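DTDP-4-dehydrorhamnose 3,5-epimerase (Elizabethkingia anophelis NUHP1, PDB 6C46) probably catalyses the 3,5-epimerisation of a dTDP-4-keto-6-deoxyglucose intermediate on the pathway to dTDP-L-rhamnose, and forms a homodimer of the cupin clan that binds calcium. Local coordinates at residues A[18-23]-A[45-50]; A[154-159]-A[170-175]. One frame throughout, in Å; residues are numbered along the deposited sequence. Where two conformers were deposited one is given.

Overall arrangement
Contacts 1 and 2 lie on opposite sides of the chain's centre, their own centres 29 Å apart, and share no strand or helix. Contact 1 (18-23 with 45-50) is a surface contact between strand 20-23 with the loop before it and the end of helix 40-47, which carries calcium ligands, with the turn after it. Contact 2 (154-159 with 170-175) joins two parts of the loop between strand 151-153 and helix 176-179 and is partly buried. They bury nearly equal areas, 136 and 135 Å², and neither has a hydrogen bond across it. Contact 1 relies on sparse apolar touches, to a tyrosine ring and an aspartate CB; contact 2 centres on one aromatic ring, with CH-pi and Met-aromatic contacts.

Contact 1: A[18-23]-A[45-50]; sequences DCYIIE and ELTGLN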
loop_
_atom_site.group_PDB
_atom_site.type_symbol
_atom_site.label_atom_id
_atom_site.label_comp_id
_atom_site.label_asym_id
_atom_site.label_seq_id
_atom_site.Cartn_x
_atom_site.Cartn_y
_atom_site.Cartn_z
ATOM N N ASP A 18 10.003 9.585 17.773
ATOM C CA ASP A 18 10.070 8.550 16.741
ATOM C C ASP A 18 8.808 8.473 15.910
ATOM O O ASP A 18 8.696 7.581 15.064
ATOM C CB ASP A 18 10.330 7.147 17.300
ATOM C CG ASP A 18 11.610 7.070 18.137
ATOM O OD1 ASP A 18 12.662 7.516 17.645
ATOM O OD2 ASP A 18 11.560 6.564 19.279
ATOM N N CYS A 19 7.856 9.360 16.120
ATOM C CA CYS A 19 6.604 9.343 15.380
ATOM C C CYS A 19 6.671 10.442 14.315
ATOM O O CYS A 19 6.879 11.615 14.643
ATOM C CB CYS A 19 5.457 9.531 16.384
ATOM S SG CYS A 19 3.803 9.716 15.746
ATOM N N TYR A 20 6.525 10.065 13.036
ATOM C CA TYR A 20 6.790 10.986 11.934
ATOM C C TYR A 20 5.647 11.015 10.938
ATOM O O TYR A 20 4.919 10.032 10.757
ATOM C CB TYR A 20 8.081 10.625 11.140
ATOM C CG TYR A 20 9.291 10.639 12.025
ATOM C CD1 TYR A 20 9.861 11.847 12.434
ATOM C CD2 TYR A 20 9.861 9.456 12.457
ATOM C CE1 TYR A 20 10.956 11.869 13.281
ATOM C CE2 TYR A 20 10.964 9.464 13.292
ATOM C CZ TYR A 20 11.504 10.660 13.696
ATOM O OH TYR A 20 12.585 10.648 14.530
ATOM N N ILE A 21 5.538 12.154 10.259
ATOM C CA ILE A 21 4.682 12.317 9.090
ATOM C C ILE A 21 5.554 12.162 7.848
ATOM O O ILE A 21 6.587 12.833 7.725
ATOM C CB ILE A 21 3.994 13.694 9.108
ATOM C CG1 ILE A 21 3.103 13.827 10.348
ATOM C CG2 ILE A 21 3.186 13.928 7.792
ATOM C CD1 ILE A 21 2.777 15.286 10.673
ATOM N N ILE A 22 5.131 11.321 6.907
ATOM C CA ILE A 22 5.808 11.238 5.609
ATOM C C ILE A 22 5.064 12.152 4.654
ATOM O O ILE A 22 3.901 11.902 4.317
ATOM C CB ILE A 22 5.839 9.818 5.050
ATOM C CG1 ILE A 22 6.370 8.850 6.101
ATOM C CG2 ILE A 22 6.698 9.812 3.738
ATOM C CD1 ILE A 22 6.672 7.438 5.571
ATOM N N GLU A 23 5.733 13.211 4.221
ATOM C CA GLU A 23 5.188 14.134 3.234
ATOM C C GLU A 23 5.700 13.744 1.860
ATOM O O GLU A 23 6.926 13.683 1.669
ATOM C CB GLU A 23 5.590 15.570 3.548
ATOM C CG GLU A 23 5.229 16.588 2.457
ATOM C CD GLU A 23 5.661 18.008 2.830
ATOM O OE1 GLU A 23 5.677 18.321 4.034
ATOM O OE2 GLU A 23 6.000 18.798 1.932
ATOM N N GLU A 45 17.611 4.784 6.662
ATOM C CA GLU A 45 18.735 5.726 6.690
ATOM C C GLU A 45 18.413 6.943 7.554
ATOM O O GLU A 45 19.265 7.433 8.301
ATOM C CB GLU A 45 19.100 6.177 5.267
ATOM C CG GLU A 45 19.847 5.138 4.422
ATOM C CD GLU A 45 20.010 5.497 2.931
ATOM O OE1 GLU A 45 19.212 6.290 2.355
ATOM O OE2 GLU A 45 20.959 4.954 2.325
ATOM N N LEU A 46 17.191 7.452 7.454
ATOM C CA LEU A 46 16.838 8.668 8.185
ATOM C C LEU A 46 16.581 8.408 9.659
ATOM O O LEU A 46 16.821 9.288 10.491
ATOM C CB LEU A 46 15.590 9.311 7.567
ATOM C CG LEU A 46 15.810 10.091 6.264
ATOM C CD1 LEU A 46 14.449 10.336 5.606
ATOM C CD2 LEU A 46 16.506 11.430 6.573
ATOM N N THR A 47 16.039 7.245 10.011
ATOM C CA THR A 47 15.549 7.078 11.367
ATOM C C THR A 47 16.354 6.122 12.222
ATOM O O THR A 47 16.172 6.131 13.442
ATOM C CB THR A 47 14.105 6.594 11.347
ATOM O OG1 THR A 47 14.054 5.294 10.738
ATOM C CG2 THR A 47 13.294 7.554 10.547
ATOM N N GLY A 48 17.161 5.253 11.624
ATOM C CA GLY A 48 17.723 4.160 12.393
ATOM C C GLY A 48 16.703 3.176 12.939
ATOM O O GLY A 48 17.053 2.319 13.755
ATOM N N LEU A 49 15.446 3.281 12.510
ATOM C CA LEU A 49 14.390 2.366 12.931
ATOM C C LEU A 49 14.185 1.271 11.885
ATOM O O LEU A 49 14.613 1.396 10.738
ATOM C CB LEU A 49 13.070 3.106 13.134
ATOM C CG LEU A 49 13.094 4.235 14.177
ATOM C CD1 LEU A 49 11.766 4.959 14.158
ATOM C CD2 LEU A 49 13.312 3.635 15.541
ATOM N N ASN A 50 13.502 0.200 12.299
ATOM C CA ASN A 50 13.086 -0.845 11.362
ATOM C C ASN A 50 12.123 -0.286 10.320
ATOM O O ASN A 50 11.102 0.315 10.663
ATOM C CB ASN A 50 12.416 -1.972 12.121
ATOM C CG ASN A 50 11.857 -3.039 11.196
ATOM O OD1 ASN A 50 12.444 -3.355 10.146
ATOM N ND2 ASN A 50 10.727 -3.613 11.592
#
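The side chains of Tyr-20 and Thr-47 slide past each other in opposite directions. The single close point is the methyl CG2 of Thr-47, 4.1 Å from CE2 of the Tyr-20 ring, which it meets obliquely. The threonine's two branches divide the work. CG2 is held anti to the carbonyl carbon and reaches the tyrosine, while OG1 sits between the backbone N and the carbonyl carbon (chi1 64°), turned back to its own chain. There it accepts from the backbone N of Leu-49, with 3.0 Å from that N to Thr-47 OG1 and an N-H...O angle of 159°, which defines an ST turn; OG1 is also hydrogen-bonded to Phe-43 O. Gly-48, within this turn, leaves the helix with positive phi (64°).

The turn brings Leu-49 round to the second touch. One methyl, CD1, lies 4.1 Å from CB of Asp-18 and as far from the backbone O of Asp-18, so it meets the root of the aspartate. The carboxylate itself is engaged elsewhere, OD2 forming a salt bridge with Arg-97. With every closest approach near 4.1 Å, the evidence is for van der Waals contact without tight interlocking.

Helix 40-47 carries the calcium ligands Glu-40 and Glu-44, and the side chain of Leu-49 is about 9 Å from the ion. Thr-47 also touches Leu-11 of strand 10-13, and Leu-49 touches Tyr-120 of strand 118-121, so the helix end and the turn after it rest on the two strands beside strand 20-23, toward one edge of an antiparallel sheet of the cupin-clan beta fold.

Contact 2: A[154-159]-A[170-175]; sequences VKFNDS and ADMILS
Phe-156 projects its ring at Leu-174, the two side chains coming from opposite directions, and these two residues account for most of the 135 Å² buried. Both leucine methyls are used. CD2 lies over one face of the ring, 3.7 Å from its centroid and 21° off the ring normal, which meets the geometry of a CH-pi contact; it is displaced toward the CD1-CE1 side of the ring, with CE1 of Phe-156 at 3.5 Å from CD2 of Leu-174. The other methyl, CD1, is on the same side of the ring but displaced outward past the rim, 3.4 Å from Phe-156 CZ, a close approach for two carbons. The leucine's chi2 of 127° is an off-rotamer value, consistent with a tight fit against the ring.

Both segments belong to the loop between strand 151-153 and helix 176-179, packed on strand 66-72 of the five-stranded sheet of this cupin-clan fold. The Leu-174 side chain is about 8 Å from that of His-70, the predicted proton acceptor.

The opposite face of the same ring is met by CG of Asn-157, the next residue, so the phenyl is sandwiched between its neighbour's amide group and the leucine. Both Phe-156 and Asn-157 occupy the middle of a type I beta turn, Lys-155 to Asp-158, closed by a bond from Asp-158 N to Lys-155 O.

Met-172 completes the contact from the ring edge. Its SD is 3.8 Å from Phe-156 CE2; measured from the ring centroid, 5.1 Å away, SD is 76° off the normal, a Met-aromatic contact made near the ring plane and not over a face. Beyond CG the methionine chain runs extended, which carries the sulfur out to that edge. Trp-165 makes an edge-to-face ring pair with Phe-156, and Leu-66 of strand 66-72 touches all three residues.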
loop_
_atom_site.group_PDB
_atom_site.type_symbol
_atom_site.label_atom_id
_atom_site.label_comp_id
_atom_site.label_asym_id
_atom_site.label_seq_id
_atom_site.Cartn_x
_atom_site.Cartn_y
_atom_site.Cartn_z
ATOM N N VAL A 154 -6.436 1.058 25.118
ATOM C CA VAL A 154 -6.655 2.194 26.008
ATOM C C VAL A 154 -7.977 2.830 25.610
ATOM O O VAL A 154 -8.218 3.062 24.420
ATOM C CB VAL A 154 -5.508 3.228 25.909
ATOM C CG1 VAL A 154 -5.799 4.430 26.796
ATOM C CG2 VAL A 154 -4.187 2.594 26.294
ATOM N N LYS A 155 -8.848 3.075 26.590
ATOM C CA LYS A 155 -10.126 3.732 26.321
ATOM C C LYS A 155 -9.927 5.042 25.545
ATOM O O LYS A 155 -9.174 5.921 25.973
ATOM C CB LYS A 155 -10.832 3.998 27.658
ATOM C CG LYS A 155 -12.247 4.584 27.539
ATOM C CD LYS A 155 -13.144 3.643 26.758
ATOM C CE LYS A 155 -14.602 4.089 26.782
ATOM N NZ LYS A 155 -15.212 4.044 28.123
ATOM N N PHE A 156 -10.608 5.170 24.402
ATOM C CA PHE A 156 -10.335 6.282 23.483
ATOM C C PHE A 156 -10.568 7.646 24.137
ATOM O O PHE A 156 -9.830 8.605 23.861
ATOM C CB PHE A 156 -11.205 6.145 22.226
ATOM C CG PHE A 156 -12.651 6.508 22.449
ATOM C CD1 PHE A 156 -13.507 5.651 23.148
ATOM C CD2 PHE A 156 -13.166 7.707 21.949
ATOM C CE1 PHE A 156 -14.851 6.002 23.369
ATOM C CE2 PHE A 156 -14.511 8.062 22.157
ATOM C CZ PHE A 156 -15.359 7.203 22.872
ATOM N N ASN A 157 -11.561 7.756 25.021
ATOM C CA ASN A 157 -11.894 9.036 25.653
ATOM C C ASN A 157 -11.431 9.083 27.101
ATOM O O ASN A 157 -12.020 9.777 27.937
ATOM C CB ASN A 157 -13.390 9.329 25.531
ATOM C CG ASN A 157 -14.253 8.278 26.200
ATOM O OD1 ASN A 157 -13.750 7.328 26.797
ATOM N ND2 ASN A 157 -15.564 8.419 26.062
ATOM N N ASP A 158 -10.373 8.336 27.407
ATOM C CA ASP A 158 -9.744 8.392 28.718
ATOM C C ASP A 158 -9.519 9.841 29.141
ATOM O O ASP A 158 -9.004 10.647 28.365
ATOM C CB ASP A 158 -8.412 7.644 28.639
ATOM C CG ASP A 158 -7.666 7.643 29.949
ATOM O OD1 ASP A 158 -7.836 6.680 30.735
ATOM O OD2 ASP A 158 -6.912 8.614 30.179
ATOM N N SER A 159 -9.934 10.176 30.369
ATOM C CA SER A 159 -9.860 11.562 30.840
ATOM C C SER A 159 -8.430 12.024 31.122
ATOM O O SER A 159 -8.169 13.233 31.087
ATOM C CB SER A 159 -10.727 11.740 32.090
ATOM O OG SER A 159 -10.269 10.899 33.131
ATOM N N ALA A 170 -21.935 12.623 20.119
ATOM C CA ALA A 170 -23.130 11.886 19.718
ATOM C C ALA A 170 -22.970 11.219 18.355
ATOM O O ALA A 170 -23.741 10.301 18.033
ATOM C CB ALA A 170 -24.342 12.814 19.701
ATOM N N ASP A 171 -22.026 11.690 17.530
ATOM C CA ASP A 171 -21.800 11.104 16.210
ATOM C C ASP A 171 -20.877 9.892 16.229
ATOM O O ASP A 171 -20.809 9.181 15.219
ATOM C CB ASP A 171 -21.183 12.135 15.247
ATOM C CG ASP A 171 -22.125 13.264 14.904
ATOM O OD1 ASP A 171 -23.277 13.221 15.359
ATOM O OD2 ASP A 171 -21.722 14.174 14.150
ATOM N N MET A 172 -20.169 9.634 17.329
ATOM C CA MET A 172 -19.159 8.577 17.335
ATOM C C MET A 172 -19.823 7.207 17.419
ATOM O O MET A 172 -20.779 7.004 18.175
ATOM C CB MET A 172 -18.187 8.772 18.497
ATOM C CG MET A 172 -17.431 10.081 18.439
ATOM S SD MET A 172 -16.587 10.427 20.000
ATOM C CE MET A 172 -15.896 12.056 19.684
ATOM N N ILE A 173 -19.316 6.272 16.624
ATOM C CA ILE A 173 -19.802 4.899 16.591
ATOM C C ILE A 173 -18.671 3.990 17.061
ATOM O O ILE A 173 -17.634 3.896 16.396
ATOM C CB ILE A 173 -20.271 4.508 15.181
ATOM C CG1 ILE A 173 -21.391 5.453 14.718
ATOM C CG2 ILE A 173 -20.684 3.045 15.145
ATOM C CD1 ILE A 173 -21.764 5.278 13.249
ATOM N N LEU A 174 -18.878 3.307 18.189
ATOM C CA LEU A 174 -17.833 2.505 18.817
ATOM C C LEU A 174 -18.278 1.064 18.972
ATOM O O LEU A 174 -19.434 0.797 19.310
ATOM C CB LEU A 174 -17.478 3.050 20.200
ATOM C CG LEU A 174 -16.805 4.402 20.085
ATOM C CD1 LEU A 174 -17.543 5.379 20.955
ATOM C CD2 LEU A 174 -15.324 4.280 20.417
ATOM N N SER A 175 -17.355 0.139 18.739
ATOM C CA SER A 175 -17.626 -1.264 19.010
ATOM C C SER A 175 -17.813 -1.473 20.510
ATOM O O SER A 175 -17.414 -0.638 21.329
ATOM C CB SER A 175 -16.475 -2.120 18.493
ATOM O OG SER A 175 -15.297 -1.879 19.252
#